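Local coordinates for protein putative oxidoreductase (Gluconobacter oxydans, PDB 3WJ7) that probably acts as a nicotinamide-dependent oxidoreductase of the short-chain dehydrogenase/reductase (SDR) family, built on a Rossmann fold, at residues 121-126 with 176-181; 139-144 with 239-244. All blocks are in the same frame, centred on the assembly; numbering follows the deposited sequence.

Interaction 1 (121-126 with 176-181)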
ATOM      1  N   ILE A 121      19.626  26.244  -1.452  1.00 37.15           N
ATOM      2  CA  ILE A 121      19.238  24.890  -1.156  1.00 32.02           C
ATOM      3  C   ILE A 121      19.707  24.043  -2.302  1.00 31.41           C
ATOM      4  O   ILE A 121      19.475  24.360  -3.469  1.00 32.93           O
ATOM      5  CB  ILE A 121      17.704  24.799  -0.995  1.00 31.47           C
ATOM      6  CG1 ILE A 121      17.299  25.556   0.247  1.00 29.40           C
ATOM      7  CG2 ILE A 121      17.236  23.347  -0.835  1.00 30.66           C
ATOM      8  CD1 ILE A 121      15.834  25.911   0.289  1.00 31.74           C
ATOM      9  N   ILE A 122      20.406  22.971  -1.992  1.00 31.23           N
ATOM     10  CA  ILE A 122      20.697  21.997  -3.024  1.00 30.94           C
ATOM     11  C   ILE A 122      19.933  20.735  -2.700  1.00 34.74           C
ATOM     12  O   ILE A 122      20.109  20.122  -1.619  1.00 33.87           O
ATOM     13  CB  ILE A 122      22.169  21.684  -3.071  1.00 32.65           C
ATOM     14  CG1 ILE A 122      22.927  22.905  -3.574  1.00 33.48           C
ATOM     15  CG2 ILE A 122      22.474  20.465  -3.962  1.00 31.26           C
ATOM     16  CD1 ILE A 122      24.317  22.665  -3.100  1.00 35.25           C
ATOM     17  N   TYR A 123      19.064  20.359  -3.632  1.00 35.01           N
ATOM     18  CA  TYR A 123      18.221  19.232  -3.446  1.00 34.14           C
ATOM     19  C   TYR A 123      18.763  18.023  -4.195  1.00 36.40           C
ATOM     20  O   TYR A 123      18.953  18.059  -5.441  1.00 35.80           O
ATOM     21  CB  TYR A 123      16.813  19.537  -3.912  1.00 34.63           C
ATOM     22  CG  TYR A 123      15.945  18.309  -3.792  1.00 34.63           C
ATOM     23  CD1 TYR A 123      15.794  17.670  -2.570  1.00 35.01           C
ATOM     24  CD2 TYR A 123      15.361  17.748  -4.898  1.00 34.28           C
ATOM     25  CE1 TYR A 123      15.025  16.532  -2.439  1.00 34.93           C
ATOM     26  CE2 TYR A 123      14.584  16.613  -4.792  1.00 35.25           C
ATOM     27  CZ  TYR A 123      14.426  16.018  -3.556  1.00 35.65           C
ATOM     28  OH  TYR A 123      13.670  14.917  -3.451  1.00 35.50           O
ATOM     29  N   CYS A 124      18.995  16.943  -3.439  1.00 35.77           N
ATOM     30  CA  CYS A 124      19.455  15.710  -4.038  1.00 31.17           C
ATOM     31  C   CYS A 124      18.293  14.900  -4.481  1.00 29.99           C
ATOM     32  O   CYS A 124      17.478  14.473  -3.680  1.00 32.42           O
ATOM     33  CB  CYS A 124      20.335  14.920  -3.108  1.00 32.46           C
ATOM     34  SG  CYS A 124      21.344  13.694  -4.023  1.00 43.00           S
ATOM     35  N   SER A 125      18.180  14.684  -5.780  1.00 29.40           N
ATOM     36  CA  SER A 125      17.047  13.924  -6.288  1.00 27.46           C
ATOM     37  C   SER A 125      17.622  12.728  -6.987  1.00 28.30           C
ATOM     38  O   SER A 125      18.550  12.150  -6.476  1.00 30.79           O
ATOM     39  CB  SER A 125      16.255  14.812  -7.205  1.00 28.64           C
ATOM     40  OG  SER A 125      15.452  14.121  -8.110  1.00 30.78           O
ATOM     41  N   SER A 126      17.162  12.323  -8.155  1.00 28.77           N
ATOM     42  CA  SER A 126      17.784  11.132  -8.718  1.00 29.00           C
ATOM     43  C   SER A 126      17.358  10.976 -10.130  1.00 29.32           C
ATOM     44  O   SER A 126      16.326  11.536 -10.532  1.00 28.86           O
ATOM     45  CB  SER A 126      17.401   9.898  -7.898  1.00 29.59           C
ATOM     46  OG  SER A 126      17.418   8.729  -8.681  1.00 32.64           O
ATOM     47  N   ALA A 176      16.249  26.874  -4.758  1.00 39.07           N
ATOM     48  CA  ALA A 176      16.781  25.499  -4.871  1.00 37.43           C
ATOM     49  C   ALA A 176      17.371  25.168  -6.241  1.00 38.32           C
ATOM     50  O   ALA A 176      16.857  25.590  -7.302  1.00 40.13           O
ATOM     51  CB  ALA A 176      15.719  24.462  -4.479  1.00 34.37           C
ATOM     52  N   ILE A 177      18.473  24.435  -6.191  1.00 36.66           N
ATOM     53  CA  ILE A 177      19.117  23.865  -7.349  1.00 34.28           C
ATOM     54  C   ILE A 177      18.995  22.362  -7.171  1.00 34.29           C
ATOM     55  O   ILE A 177      19.267  21.849  -6.077  1.00 33.23           O
ATOM     56  CB  ILE A 177      20.602  24.238  -7.322  1.00 33.07           C
ATOM     57  CG1 ILE A 177      20.779  25.743  -7.572  1.00 33.02           C
ATOM     58  CG2 ILE A 177      21.413  23.329  -8.230  1.00 32.45           C
ATOM     59  CD1 ILE A 177      22.168  26.324  -7.270  1.00 28.82           C
ATOM     60  N   ILE A 178      18.606  21.652  -8.237  1.00 37.10           N
ATOM     61  CA  ILE A 178      18.418  20.198  -8.200  1.00 33.65           C
ATOM     62  C   ILE A 178      19.518  19.401  -8.909  1.00 35.55           C
ATOM     63  O   ILE A 178      19.901  19.665 -10.059  1.00 37.21           O
ATOM     64  CB  ILE A 178      17.083  19.774  -8.837  1.00 34.22           C
ATOM     65  CG1 ILE A 178      15.942  20.579  -8.239  1.00 34.23           C
ATOM     66  CG2 ILE A 178      16.868  18.244  -8.712  1.00 33.21           C
ATOM     67  CD1 ILE A 178      14.596  20.297  -8.897  1.00 38.03           C
ATOM     68  N   VAL A 179      19.912  18.334  -8.235  1.00 34.23           N
ATOM     69  CA  VAL A 179      20.907  17.400  -8.666  1.00 32.05           C
ATOM     70  C   VAL A 179      20.201  16.010  -8.762  1.00 34.81           C
ATOM     71  O   VAL A 179      19.328  15.670  -7.942  1.00 38.11           O
ATOM     72  CB  VAL A 179      22.013  17.557  -7.615  1.00 32.38           C
ATOM     73  CG1 VAL A 179      22.536  16.274  -7.025  1.00 30.60           C
ATOM     74  CG2 VAL A 179      23.099  18.543  -8.090  1.00 33.64           C
ATOM     75  N   ASN A 180      20.528  15.252  -9.798  1.00 35.65           N
ATOM     76  CA  ASN A 180      19.981  13.937 -10.081  1.00 35.08           C
ATOM     77  C   ASN A 180      21.145  12.924 -10.267  1.00 35.70           C
ATOM     78  O   ASN A 180      21.586  12.662 -11.380  1.00 36.57           O
ATOM     79  CB  ASN A 180      19.142  13.988 -11.364  1.00 38.65           C
ATOM     80  CG  ASN A 180      17.994  15.003 -11.304  1.00 42.30           C
ATOM     81  OD1 ASN A 180      16.826  14.623 -11.112  1.00 44.87           O
ATOM     82  ND2 ASN A 180      18.305  16.285 -11.495  1.00 38.41           N
ATOM     83  N   PRO A 181      21.667  12.363  -9.179  1.00 36.60           N
ATOM     84  CA  PRO A 181      22.679  11.305  -9.276  1.00 38.57           C
ATOM     85  C   PRO A 181      22.122  10.048  -9.961  1.00 37.81           C
ATOM     86  O   PRO A 181      20.929   9.792  -9.876  1.00 36.20           O
ATOM     87  CB  PRO A 181      22.954  10.942  -7.823  1.00 40.44           C
ATOM     88  CG  PRO A 181      22.330  12.021  -6.990  1.00 41.14           C
ATOM     89  CD  PRO A 181      21.220  12.591  -7.798  1.00 39.29           C
TER

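Interaction 2 (139-144 with 239-244)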
ATOM      1  N   ALA A 139      19.179   9.458 -21.911  1.00 43.56           N
ATOM      2  CA  ALA A 139      18.171  10.469 -21.636  1.00 39.89           C
ATOM      3  C   ALA A 139      18.856  11.665 -20.991  1.00 40.74           C
ATOM      4  O   ALA A 139      20.040  11.586 -20.614  1.00 40.05           O
ATOM      5  CB  ALA A 139      17.052   9.902 -20.755  1.00 38.60           C
ATOM      6  N   ASP A 140      18.135  12.782 -20.873  1.00 41.11           N
ATOM      7  CA  ASP A 140      18.703  13.973 -20.214  1.00 44.96           C
ATOM      8  C   ASP A 140      17.637  14.769 -19.405  1.00 43.80           C
ATOM      9  O   ASP A 140      16.504  14.357 -19.280  1.00 48.40           O
ATOM     10  CB  ASP A 140      19.409  14.863 -21.269  1.00 46.23           C
ATOM     11  CG  ASP A 140      18.406  15.611 -22.179  1.00 51.09           C
ATOM     12  OD1 ASP A 140      17.189  15.331 -22.169  1.00 58.11           O
ATOM     13  OD2 ASP A 140      18.812  16.512 -22.906  1.00 58.17           O
ATOM     14  N   GLU A 141      18.000  15.928 -18.889  1.00 47.21           N
ATOM     15  CA  GLU A 141      17.090  16.771 -18.093  1.00 48.77           C
ATOM     16  C   GLU A 141      15.824  17.246 -18.846  1.00 53.54           C
ATOM     17  O   GLU A 141      14.877  17.677 -18.215  1.00 54.36           O
ATOM     18  CB  GLU A 141      17.853  17.985 -17.544  1.00 46.01           C
ATOM     19  CG  GLU A 141      19.099  17.678 -16.699  1.00 46.63           C
ATOM     20  CD  GLU A 141      20.363  17.268 -17.477  1.00 45.67           C
ATOM     21  OE1 GLU A 141      20.275  16.864 -18.679  1.00 42.92           O
ATOM     22  OE2 GLU A 141      21.459  17.314 -16.842  1.00 43.53           O
ATOM     23  N   THR A 142      15.807  17.136 -20.179  1.00 56.46           N
ATOM     24  CA  THR A 142      14.718  17.633 -21.045  1.00 54.55           C
ATOM     25  C   THR A 142      13.712  16.555 -21.453  1.00 55.92           C
ATOM     26  O   THR A 142      12.613  16.876 -21.962  1.00 53.08           O
ATOM     27  CB  THR A 142      15.323  18.162 -22.352  1.00 58.99           C
ATOM     28  OG1 THR A 142      16.271  19.184 -22.037  1.00 65.76           O
ATOM     29  CG2 THR A 142      14.257  18.737 -23.289  1.00 65.29           C
ATOM     30  N   THR A 143      14.096  15.286 -21.272  1.00 50.63           N
ATOM     31  CA  THR A 143      13.304  14.147 -21.737  1.00 49.05           C
ATOM     32  C   THR A 143      11.923  14.229 -21.046  1.00 48.98           C
ATOM     33  O   THR A 143      11.835  14.436 -19.850  1.00 45.59           O
ATOM     34  CB  THR A 143      14.080  12.826 -21.475  1.00 46.37           C
ATOM     35  OG1 THR A 143      15.433  12.968 -21.934  1.00 45.44           O
ATOM     36  CG2 THR A 143      13.443  11.629 -22.163  1.00 43.77           C
ATOM     37  N   PRO A 144      10.830  14.164 -21.816  1.00 57.06           N
ATOM     38  CA  PRO A 144       9.524  14.311 -21.108  1.00 55.48           C
ATOM     39  C   PRO A 144       9.259  13.157 -20.160  1.00 54.77           C
ATOM     40  O   PRO A 144       9.606  12.021 -20.466  1.00 53.11           O
ATOM     41  CB  PRO A 144       8.473  14.304 -22.236  1.00 52.04           C
ATOM     42  CG  PRO A 144       9.184  13.777 -23.457  1.00 56.94           C
ATOM     43  CD  PRO A 144      10.680  13.986 -23.278  1.00 58.20           C
ATOM     44  N   LYS A 239      18.006  21.487 -12.978  1.00 41.22           N
ATOM     45  CA  LYS A 239      18.405  20.132 -12.588  1.00 41.35           C
ATOM     46  C   LYS A 239      19.706  19.790 -13.270  1.00 41.93           C
ATOM     47  O   LYS A 239      19.942  20.156 -14.440  1.00 42.63           O
ATOM     48  CB  LYS A 239      17.445  19.064 -13.141  1.00 41.76           C
ATOM     49  CG  LYS A 239      15.968  19.173 -12.831  1.00 40.54           C
ATOM     50  CD  LYS A 239      15.255  18.438 -13.962  1.00 41.40           C
ATOM     51  CE  LYS A 239      13.912  17.852 -13.559  1.00 40.90           C
ATOM     52  NZ  LYS A 239      12.912  18.024 -14.661  1.00 44.43           N
ATOM     53  N   TYR A 240      20.509  18.978 -12.606  1.00 40.67           N
ATOM     54  CA  TYR A 240      21.717  18.485 -13.252  1.00 38.20           C
ATOM     55  C   TYR A 240      21.904  17.033 -12.980  1.00 34.40           C
ATOM     56  O   TYR A 240      21.977  16.628 -11.830  1.00 34.24           O
ATOM     57  CB  TYR A 240      22.948  19.262 -12.757  1.00 42.51           C
ATOM     58  CG  TYR A 240      22.870  20.772 -12.860  1.00 42.71           C
ATOM     59  CD1 TYR A 240      22.222  21.532 -11.867  1.00 44.92           C
ATOM     60  CD2 TYR A 240      23.464  21.448 -13.927  1.00 42.16           C
ATOM     61  CE1 TYR A 240      22.156  22.925 -11.948  1.00 48.22           C
ATOM     62  CE2 TYR A 240      23.406  22.842 -14.020  1.00 43.28           C
ATOM     63  CZ  TYR A 240      22.764  23.575 -13.036  1.00 46.44           C
ATOM     64  OH  TYR A 240      22.713  24.940 -13.120  1.00 49.01           O
ATOM     65  N   ILE A 241      21.950  16.232 -14.036  1.00 35.76           N
ATOM     66  CA  ILE A 241      22.241  14.782 -13.916  1.00 34.09           C
ATOM     67  C   ILE A 241      23.692  14.576 -13.472  1.00 35.12           C
ATOM     68  O   ILE A 241      24.596  15.175 -14.030  1.00 35.31           O
ATOM     69  CB  ILE A 241      22.020  14.052 -15.260  1.00 33.54           C
ATOM     70  CG1 ILE A 241      20.533  14.001 -15.592  1.00 34.34           C
ATOM     71  CG2 ILE A 241      22.559  12.629 -15.210  1.00 36.37           C
ATOM     72  CD1 ILE A 241      20.203  13.930 -17.055  1.00 32.67           C
ATOM     73  N   LEU A 242      23.916  13.742 -12.468  1.00 35.70           N
ATOM     74  CA  LEU A 242      25.252  13.464 -12.033  1.00 34.50           C
ATOM     75  C   LEU A 242      25.535  12.013 -12.292  1.00 38.44           C
ATOM     76  O   LEU A 242      25.499  11.213 -11.376  1.00 42.54           O
ATOM     77  CB  LEU A 242      25.422  13.808 -10.561  1.00 31.73           C
ATOM     78  CG  LEU A 242      25.320  15.288 -10.111  1.00 33.87           C
ATOM     79  CD1 LEU A 242      25.709  15.422  -8.627  1.00 29.91           C
ATOM     80  CD2 LEU A 242      26.125  16.315 -10.992  1.00 32.12           C
ATOM     81  N   GLY A 243      25.803  11.658 -13.553  1.00 42.05           N
ATOM     82  CA  GLY A 243      26.059  10.261 -13.932  1.00 39.83           C
ATOM     83  C   GLY A 243      27.538   9.994 -14.038  1.00 41.42           C
ATOM     84  O   GLY A 243      28.337  10.908 -13.866  1.00 46.07           O
ATOM     85  N   GLY A 244      27.913   8.751 -14.323  1.00 40.10           N
ATOM     86  CA  GLY A 244      29.264   8.438 -14.781  1.00 38.66           C
ATOM     87  C   GLY A 244      29.243   7.752 -16.151  1.00 43.83           C
ATOM     88  O   GLY A 244      29.585   8.372 -17.171  1.00 49.75           O
TER

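Interaction 1 (121-126 with 176-181)
Strand 121-124 and the start of strand 176-185 pair in parallel in the buried central sheet, Ile121 lying beside Ala176 and Cys124 beside Val179. The backbone ladder runs from Ile177 N to Ile121 O, Tyr123 N to Ile177 O (2.9 Å) and Val179 N to Tyr123 O, and ends with Ser125 N on Val179 O, just past the end of the first strand. Ile121, Tyr123, Ala176 and Ile178 share the face covered by helix 153-172. There Tyr123 and Ile178 lie alongside each other, with CG2 of Ile178 meeting the ring obliquely at CD2 (4.1 Å). The other face, under helix 220-233, carries Ile122, Cys124, Ile177 and Val179. Cys124 has its sulfur anti to the backbone N (chi1 -161°), which carries SG along the strand to CG of Pro181 at 3.5 Å; a mercury(II) ion lies about 3 Å from this side chain. Beyond the ladder, CB of Asn180 packs 3.7 Å from the backbone C of Ser126, and its side chain also touches Leu130 and Lys239. Cut back to an alanine, this residue would keep its CB on Ser126 but is likely to leave a gap beside Leu130 and Lys239. Ser125 OG is hydrogen-bonded to Glu162 of helix 153-172. Neighbouring parallel strands linked through that helix form a beta-alpha-beta crossover, as in the Rossmann fold of SDR enzymes.

Interaction 2 (139-144 with 239-244)
Glu141, at the second position of a type I beta turn spanning Asp140 to Thr143, reaches across to Ile241 and docks the turn against strand 239-242. The turn is braced by its own side chains: Asp140 OD1 accepts from Thr142 N in an Asx turn, while Thr143 OG1 takes the N-H of Asp140 (2.9 Å). Glu141 leaves this frame with a bend at chi2 (77°) that swings the carboxylate over to the strand. Its OE2 receives Ile241 N at 3.0 Å in an almost straight bond, the donor standing 37° above the carboxylate plane. The flanking N-H groups of Tyr240 and Leu242 face the neighbouring strand 176-185, whereas the carboxylate takes the Ile241 N-H, which points away from that strand. The aliphatic part of Glu141 packs too, with CG 3.5 Å from Lys239 O and 4.2 Å from Lys239 CB. The Ile241 side chain crosses that of Glu141 at a slant, its CD1 lying 3.4 Å from Glu141 CD and also reaching CA of Asp140. Lys312 of helix 311-317 touches Glu141 and makes a weak hydrogen bond to Lys239 O. A neutral backbone N-H thus holds one oxygen of an acidic group whose other oxygen rests beside a methyl, and the nearby lysine probably helps to offset the negative charge.

How the interactions relate
Interactions 1 and 2 meet where strand 176-185 lies beside strand 239-248, with centres 11 Å apart. Probable hydrogen bonds join them from Tyr240 N to Ile178 O (2.7 Å) and from Leu242 N to Asn180 O (2.8 Å), so one strand serves both 121-126 and 239-244. Val179 CG1 also packs on Leu242 CD1 at 3.7 Å. Along the chain the two contacts interleave: the 139-144 turn lies between the two strands of interaction 1. Glu162 spans both, bonded to Ser125 and in a long, weak ion pair with Lys239. A mercury(II) ion lies about 3 Å from the side chain of Cys124 in interaction 1, while the side chain of Ile241 in interaction 2 is about 12 Å from a mercury(II) ion.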